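Local coordinates for putative cell surface hydrolase (Lactobacillus plantarum, PDB 3LP5), which is of unknown function but, as a putative cell-surface member of the alpha/beta-hydrolase clan, probably hydrolyses a substrate not yet identified, at residues 98-103 / 126-131; 4-9 / 61-66; 169-174 / 203-208. One frame throughout, in Å; residues are numbered along the deposited sequence.

Contact 1 of 3, residues 98-103 / 126-131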
# COMPACT_ATOMS: atom_id res chain seq x y z
N ASN A 98 11.95 -3.24 14.12
CA ASN A 98 11.39 -4.59 14.06
C ASN A 98 9.89 -4.63 13.84
O ASN A 98 9.29 -5.68 13.93
CB ASN A 98 11.89 -5.50 15.19
CG ASN A 98 11.32 -5.10 16.53
OD1 ASN A 98 10.52 -4.15 16.62
ND2 ASN A 98 11.72 -5.81 17.57
N HIS A 99 9.32 -3.48 13.53
CA HIS A 99 7.88 -3.30 13.31
C HIS A 99 7.79 -2.25 12.18
O HIS A 99 8.65 -1.35 12.13
CB HIS A 99 7.16 -2.77 14.59
CG HIS A 99 6.81 -3.84 15.59
ND1 HIS A 99 7.63 -4.18 16.65
CD2 HIS A 99 5.73 -4.66 15.68
CE1 HIS A 99 7.07 -5.15 17.35
NE2 HIS A 99 5.91 -5.46 16.79
N PHE A 100 6.81 -2.38 11.27
CA PHE A 100 6.59 -1.33 10.26
C PHE A 100 5.12 -1.31 9.80
O PHE A 100 4.33 -2.21 10.13
CB PHE A 100 7.55 -1.51 9.03
CG PHE A 100 7.25 -2.73 8.21
CD1 PHE A 100 6.60 -2.62 7.02
CD2 PHE A 100 7.64 -4.00 8.65
CE1 PHE A 100 6.32 -3.75 6.22
CE2 PHE A 100 7.34 -5.18 7.88
CZ PHE A 100 6.69 -5.05 6.66
N TYR A 101 4.74 -0.23 9.13
CA TYR A 101 3.46 -0.14 8.47
C TYR A 101 3.68 0.00 6.95
O TYR A 101 4.69 0.55 6.45
CB TYR A 101 2.67 1.06 8.97
CG TYR A 101 2.79 1.26 10.46
CD1 TYR A 101 1.95 0.59 11.31
CD2 TYR A 101 3.83 2.01 11.01
CE1 TYR A 101 2.04 0.72 12.65
CE2 TYR A 101 3.95 2.15 12.40
CZ TYR A 101 3.04 1.50 13.21
OH TYR A 101 3.07 1.59 14.59
N ALA A 102 2.69 -0.46 6.21
CA ALA A 102 2.83 -0.47 4.76
C ALA A 102 1.66 0.24 4.10
O ALA A 102 0.51 0.04 4.51
CB ALA A 102 2.94 -1.91 4.29
N LEU A 103 1.97 1.08 3.09
CA LEU A 103 0.97 1.67 2.24
C LEU A 103 1.27 1.24 0.81
O LEU A 103 2.39 1.43 0.33
CB LEU A 103 1.00 3.20 2.31
CG LEU A 103 -0.01 3.94 1.42
CD1 LEU A 103 -1.43 3.82 1.86
CD2 LEU A 103 0.27 5.45 1.28
N VAL A 126 11.30 -9.09 11.78
CA VAL A 126 10.67 -7.82 11.42
C VAL A 126 9.19 -8.06 11.13
O VAL A 126 8.84 -8.82 10.20
CB VAL A 126 11.37 -7.21 10.20
CG1 VAL A 126 10.91 -5.77 9.97
CG2 VAL A 126 12.86 -7.24 10.42
N HIS A 127 8.31 -7.44 11.90
CA HIS A 127 6.87 -7.70 11.68
C HIS A 127 6.09 -6.49 11.14
O HIS A 127 6.41 -5.37 11.48
CB HIS A 127 6.23 -8.22 12.96
CG HIS A 127 6.96 -9.39 13.53
ND1 HIS A 127 7.81 -9.28 14.62
CD2 HIS A 127 7.05 -10.68 13.13
CE1 HIS A 127 8.35 -10.45 14.89
NE2 HIS A 127 7.91 -11.32 13.99
N ILE A 128 5.06 -6.75 10.31
CA ILE A 128 4.19 -5.69 9.82
C ILE A 128 3.03 -5.59 10.79
O ILE A 128 2.55 -6.59 11.26
CB ILE A 128 3.74 -5.95 8.39
CG1 ILE A 128 2.93 -4.75 7.84
CG2 ILE A 128 3.01 -7.30 8.26
CD1 ILE A 128 2.50 -4.98 6.50
N ASP A 129 2.61 -4.38 11.12
CA ASP A 129 1.50 -4.17 12.05
C ASP A 129 0.21 -3.86 11.29
O ASP A 129 -0.89 -4.38 11.61
CB ASP A 129 1.77 -2.97 12.99
CG ASP A 129 2.85 -3.25 14.04
OD1 ASP A 129 3.31 -4.41 14.16
OD2 ASP A 129 3.24 -2.30 14.79
N ARG A 130 0.34 -2.99 10.29
CA ARG A 130 -0.81 -2.51 9.51
C ARG A 130 -0.45 -2.35 8.03
O ARG A 130 0.67 -1.94 7.73
CB ARG A 130 -1.32 -1.19 10.06
CG ARG A 130 -1.87 -1.36 11.48
CD ARG A 130 -2.73 -0.14 11.95
NE ARG A 130 -1.82 0.98 12.13
CZ ARG A 130 -1.32 1.36 13.30
NH1 ARG A 130 -1.66 0.69 14.39
NH2 ARG A 130 -0.49 2.39 13.38
N LEU A 131 -1.37 -2.75 7.15
CA LEU A 131 -1.35 -2.56 5.69
C LEU A 131 -2.58 -1.79 5.18
O LEU A 131 -3.73 -2.14 5.48
CB LEU A 131 -1.29 -3.93 4.97
CG LEU A 131 -1.40 -3.88 3.42
CD1 LEU A 131 -0.21 -3.09 2.76
CD2 LEU A 131 -1.56 -5.35 2.95

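Contact 2 of 3, residues 4-9 / 61-66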
# COMPACT_ATOMS: atom_id res chain seq x y z
N MET A 4 12.05 2.92 16.31
CA MET A 4 11.70 3.28 14.92
C MET A 4 10.70 2.28 14.37
O MET A 4 10.92 1.04 14.49
CB MET A 4 12.94 3.36 13.98
CG MET A 4 12.63 3.85 12.55
SD MET A 4 13.95 3.61 11.29
CE MET A 4 14.35 1.93 11.63
N ALA A 5 9.57 2.79 13.84
CA ALA A 5 8.68 2.01 12.98
C ALA A 5 8.31 2.81 11.74
O ALA A 5 7.45 3.67 11.78
CB ALA A 5 7.43 1.51 13.73
N PRO A 6 8.95 2.51 10.61
CA PRO A 6 8.81 3.35 9.43
C PRO A 6 7.45 3.07 8.77
O PRO A 6 6.86 2.04 9.06
CB PRO A 6 9.97 2.92 8.56
CG PRO A 6 10.21 1.46 8.95
CD PRO A 6 9.82 1.35 10.40
N VAL A 7 6.92 4.03 8.02
CA VAL A 7 5.76 3.76 7.18
C VAL A 7 6.33 3.57 5.74
O VAL A 7 6.81 4.55 5.12
CB VAL A 7 4.81 4.92 7.18
CG1 VAL A 7 3.55 4.58 6.35
CG2 VAL A 7 4.45 5.30 8.57
N ILE A 8 6.31 2.34 5.23
CA ILE A 8 6.89 2.04 3.89
C ILE A 8 5.84 2.09 2.77
O ILE A 8 4.84 1.43 2.88
CB ILE A 8 7.65 0.69 3.92
CG1 ILE A 8 8.65 0.71 5.10
CG2 ILE A 8 8.38 0.46 2.57
CD1 ILE A 8 9.37 -0.66 5.47
N MET A 9 6.03 2.97 1.77
CA MET A 9 4.98 3.28 0.79
C MET A 9 5.45 2.88 -0.59
O MET A 9 6.59 3.19 -1.00
CB MET A 9 4.63 4.78 0.79
CG MET A 9 4.36 5.41 2.28
SD MET A 9 4.22 7.25 2.24
CE MET A 9 5.91 7.62 2.64
N PRO A 61 9.62 7.38 10.25
CA PRO A 61 9.96 7.94 8.96
C PRO A 61 9.10 7.33 7.84
O PRO A 61 8.64 6.18 7.97
CB PRO A 61 11.44 7.54 8.78
CG PRO A 61 11.58 6.30 9.65
CD PRO A 61 10.70 6.55 10.81
N PHE A 62 8.88 8.13 6.79
CA PHE A 62 8.20 7.68 5.60
C PHE A 62 9.29 7.18 4.67
O PHE A 62 10.24 7.93 4.36
CB PHE A 62 7.48 8.85 4.90
CG PHE A 62 6.27 9.41 5.66
CD1 PHE A 62 5.68 8.72 6.73
CD2 PHE A 62 5.70 10.62 5.25
CE1 PHE A 62 4.55 9.21 7.40
CE2 PHE A 62 4.57 11.15 5.94
CZ PHE A 62 4.01 10.45 7.01
N ILE A 63 9.18 5.96 4.22
CA ILE A 63 10.13 5.47 3.24
C ILE A 63 9.36 5.09 1.94
O ILE A 63 8.48 4.23 1.98
CB ILE A 63 10.89 4.30 3.83
CG1 ILE A 63 11.56 4.72 5.16
CG2 ILE A 63 11.94 3.81 2.83
CD1 ILE A 63 12.28 3.47 5.87
N VAL A 64 9.65 5.77 0.80
CA VAL A 64 8.99 5.43 -0.46
C VAL A 64 9.90 4.44 -1.14
O VAL A 64 11.11 4.70 -1.24
CB VAL A 64 8.82 6.67 -1.38
CG1 VAL A 64 8.19 6.30 -2.80
CG2 VAL A 64 7.96 7.70 -0.68
N ILE A 65 9.35 3.34 -1.60
CA ILE A 65 10.10 2.39 -2.41
C ILE A 65 9.40 2.23 -3.74
O ILE A 65 8.26 1.72 -3.76
CB ILE A 65 10.23 0.98 -1.73
CG1 ILE A 65 10.90 1.12 -0.37
CG2 ILE A 65 11.02 0.00 -2.68
CD1 ILE A 65 10.96 -0.16 0.40
N GLY A 66 10.03 2.69 -4.84
CA GLY A 66 9.48 2.42 -6.16
C GLY A 66 10.50 1.82 -7.09
O GLY A 66 11.62 1.44 -6.67

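Contact 3 of 3, residues 169-174 / 203-208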
# COMPACT_ATOMS: atom_id res chain seq x y z
N TYR A 169 -6.47 -2.49 5.79
CA TYR A 169 -7.49 -1.55 5.20
C TYR A 169 -7.38 -1.49 3.68
O TYR A 169 -6.28 -1.29 3.13
CB TYR A 169 -7.32 -0.15 5.77
CG TYR A 169 -7.36 -0.12 7.27
CD1 TYR A 169 -8.59 0.10 7.94
CD2 TYR A 169 -6.20 -0.29 8.03
CE1 TYR A 169 -8.67 0.11 9.33
CE2 TYR A 169 -6.26 -0.26 9.45
CZ TYR A 169 -7.50 -0.06 10.06
OH TYR A 169 -7.60 -0.06 11.41
N SER A 170 -8.50 -1.75 3.01
CA SER A 170 -8.53 -1.69 1.57
C SER A 170 -9.53 -0.58 1.14
O SER A 170 -10.72 -0.72 1.36
CB SER A 170 -8.93 -3.04 0.98
OG SER A 170 -9.07 -2.96 -0.47
N ILE A 171 -9.00 0.52 0.59
CA ILE A 171 -9.83 1.61 0.02
C ILE A 171 -10.14 1.28 -1.42
O ILE A 171 -9.23 0.88 -2.17
CB ILE A 171 -9.08 2.93 0.08
CG1 ILE A 171 -8.86 3.35 1.57
CG2 ILE A 171 -9.76 4.05 -0.80
CD1 ILE A 171 -7.77 4.43 1.77
N ALA A 172 -11.42 1.41 -1.80
CA ALA A 172 -11.88 1.28 -3.18
C ALA A 172 -12.86 2.41 -3.54
O ALA A 172 -13.56 2.98 -2.66
CB ALA A 172 -12.56 -0.07 -3.37
N GLY A 173 -12.89 2.75 -4.81
CA GLY A 173 -13.99 3.58 -5.31
C GLY A 173 -15.12 2.72 -5.84
O GLY A 173 -15.14 1.48 -5.66
N THR A 174 -16.08 3.33 -6.50
CA THR A 174 -17.20 2.54 -7.04
C THR A 174 -17.22 2.48 -8.57
O THR A 174 -18.13 1.94 -9.15
CB THR A 174 -18.57 2.94 -6.44
OG1 THR A 174 -18.73 4.37 -6.51
CG2 THR A 174 -18.66 2.44 -4.96
N THR A 203 -10.67 -4.51 6.64
CA THR A 203 -11.66 -3.38 6.59
C THR A 203 -11.72 -2.76 5.19
O THR A 203 -10.71 -2.31 4.70
CB THR A 203 -11.34 -2.30 7.62
OG1 THR A 203 -11.41 -2.90 8.90
CG2 THR A 203 -12.35 -1.15 7.64
N GLU A 204 -12.90 -2.80 4.55
CA GLU A 204 -13.11 -2.14 3.29
C GLU A 204 -13.66 -0.76 3.53
O GLU A 204 -14.56 -0.59 4.36
CB GLU A 204 -14.10 -2.92 2.41
CG GLU A 204 -13.65 -4.37 2.27
CD GLU A 204 -14.74 -5.27 1.67
OE1 GLU A 204 -14.90 -5.22 0.44
OE2 GLU A 204 -15.44 -6.00 2.43
N ILE A 205 -13.14 0.20 2.76
CA ILE A 205 -13.52 1.62 2.90
C ILE A 205 -13.78 2.12 1.51
O ILE A 205 -12.99 1.85 0.62
CB ILE A 205 -12.38 2.48 3.57
CG1 ILE A 205 -12.05 1.97 4.97
CG2 ILE A 205 -12.76 4.01 3.63
CD1 ILE A 205 -10.70 2.41 5.57
N THR A 206 -14.87 2.89 1.32
CA THR A 206 -15.14 3.49 0.03
C THR A 206 -14.71 4.94 -0.01
O THR A 206 -14.99 5.73 0.90
CB THR A 206 -16.65 3.39 -0.36
OG1 THR A 206 -17.09 2.06 -0.17
CG2 THR A 206 -16.85 3.73 -1.81
N VAL A 207 -14.02 5.30 -1.09
CA VAL A 207 -13.76 6.68 -1.44
C VAL A 207 -14.13 6.82 -2.90
O VAL A 207 -13.52 6.17 -3.77
CB VAL A 207 -12.24 7.06 -1.23
CG1 VAL A 207 -11.92 8.45 -1.76
CG2 VAL A 207 -11.91 6.98 0.23
N THR A 208 -15.08 7.72 -3.20
CA THR A 208 -15.58 7.75 -4.56
C THR A 208 -14.52 8.35 -5.44
O THR A 208 -13.88 9.31 -5.05
CB THR A 208 -16.94 8.46 -4.68
OG1 THR A 208 -16.74 9.87 -4.49
CG2 THR A 208 -17.92 7.94 -3.62

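Contact 1 of 3, residues 98-103 / 126-131
The Phe100 ring lies with one face over Ile128, whose CB stands 4.0 Å from the ring centroid and 28° off its normal, a CH-pi contact. Phe100 reaches it because CG sits between the backbone N and the carbonyl carbon (chi1 68°), which leans the ring toward segment 126-131; its CD2 also rests on Val126 CG1 at 3.9 Å. On the other side of the sheet a second pair of flat groups lies nearly parallel, one over part of the other. The Arg130 guanidinium and the Tyr101 ring are 17° apart and point the same way, with Tyr101 CE1 over one guanidinium face, 3.1 Å from Arg130 NH2, while Arg130 CB meets the ring edge in plane. Arg130 bends at chi3, and its NE donates to Leu231 O, which fixes the group beside the tyrosine. His99, next to Asp129, is steadied by a bond from ND1 to Asn98 OD1 that leaves the imidazole plane at a tilt.

Parallel pairing supplies the frame. His127 N reaches Asn98 O at 2.9 Å, Phe100 N reaches His127 O at 3.0 Å, and Asp129 N meets Phe100 O almost straight. The ladder then slips: Ala102 N turns to Arg130 O (2.9 Å), so that Asp129 is an extra residue, in effect a beta bulge, and the buried Arg130 N finds no partner in the model.

Strands 99-105 and 127-134 are joined through helix 107-118 as a beta-alpha-beta unit. Trp112 and Leu116 of that helix cover Ala102, Ile128 and Leu131, while strand 7-10 flanks 99-105 and helix 217-231 packs on Tyr101 from the opposite face of the sheet.

Contact 2 of 3, residues 4-9 / 61-66
Pro61 begins the pairing: its CD lies 3.7 Å from Met4 CG, the two side chains crossing at about a right angle, and its carbonyl O takes the Val7 N-H at 2.8 Å. Phe62 comes next, its ring running alongside Val7, with CD1 3.9 Å from Val7 CB. Met9 approaches the same ring obliquely; its SD stands 5.0 Å from the ring centroid, a Met-aromatic contact. Beyond these two segments the ring stacks on His35 and touches Leu27 of helix 17-30. An alanine in place of Phe62 would probably leave Val7 and the Met9 sulfur facing a gap and His35 without its stacking partner.

Ile63 turns to the other face, where its CD1 packs on Pro6 CB at 3.6 Å. Its backbone N bonds to Val7 O, and its O receives Met9 N at 2.8 Å. Val64 brings its CA-H to Met9 O, which Ile65 N also engages, at 2.8 Å. With CG1 of Ile65 anti to the carbonyl carbon (chi1 -58°), CD1 reaches Ile8 CG2 at 3.4 Å, tighter than usual van der Waals contact; Leu84, Ala87 and Leu91 of helix 74-92 close over this isoleucine.

Polarity is thus confined to the backbone: four hydrogen bonds knit the parallel strands, while hydrocarbon fills both faces, joined by the Met9 sulfur on the Phe62 side, the chemistry of a buried sheet interior.

Contact 3 of 3, residues 169-174 / 203-208
The last two parallel strands of the alpha/beta-hydrolase sheet, 167-172 and the outermost 201-206, are zipped together here. Four backbone bonds alternate between them: Ser170 N to Thr203 O at 2.8 Å, Ile205 N to Ser170 O, Ala172 N to Ile205 O, and finally Val207 N to Ala172 O at 2.8 Å, which carries the pairing one residue past the end of strand 201-206.

On one face Tyr169 lies side by side with Thr203, its CD1 3.7 Å from Thr203 CB, and the same carbon meets Ile205 CD1 at 3.9 Å. Tyr169 CG stands beside the backbone N (chi1 -55°), which aligns the ring with the threonine. Further along, Ile171 CG2 rests on Val207 CG2 at 3.8 Å. The other face is smaller and more polar, with Ser170, Glu204, Ala172 and Thr206; beyond it, the side chains of Thr174 and Thr206 cross at about a right angle, their CG2 methyls in contact.

Strand 127-134 borders 167-172, placing Met132 and Ile134 against Ile171. Helix 217-231 lies over the apolar face, where Tyr230 meets the Tyr169 ring and Leu226 covers Ile205 and Val207, while at the outer strand the chain's C-terminal residue, Asn250, accepts the Glu204 N-H through OD1.

All three contacts belong to one mixed sheet, spread from contact 2 through contact 1 to contact 3, and they follow that order along the chain as well. Strand 7-10 neighbours 99-105, so contacts 2 and 1 touch, their centres about 10 Å apart; Ile8 probably bonds to both Tyr101 and Leu103. Contact 3 lies about 20 Å from contact 1, centre to centre, joined to it by a probable bond from Tyr169 N to Leu131 O. Contacts 2 and 3 flank the chain's centre, about 11 Å apart at their nearest atoms. Together they make a continuous parallel platform, with a GxSxG pattern, consistent with a nucleophile elbow, at the C-terminal end of strand 99-105, the middle one of the sheet's seven parallel strands.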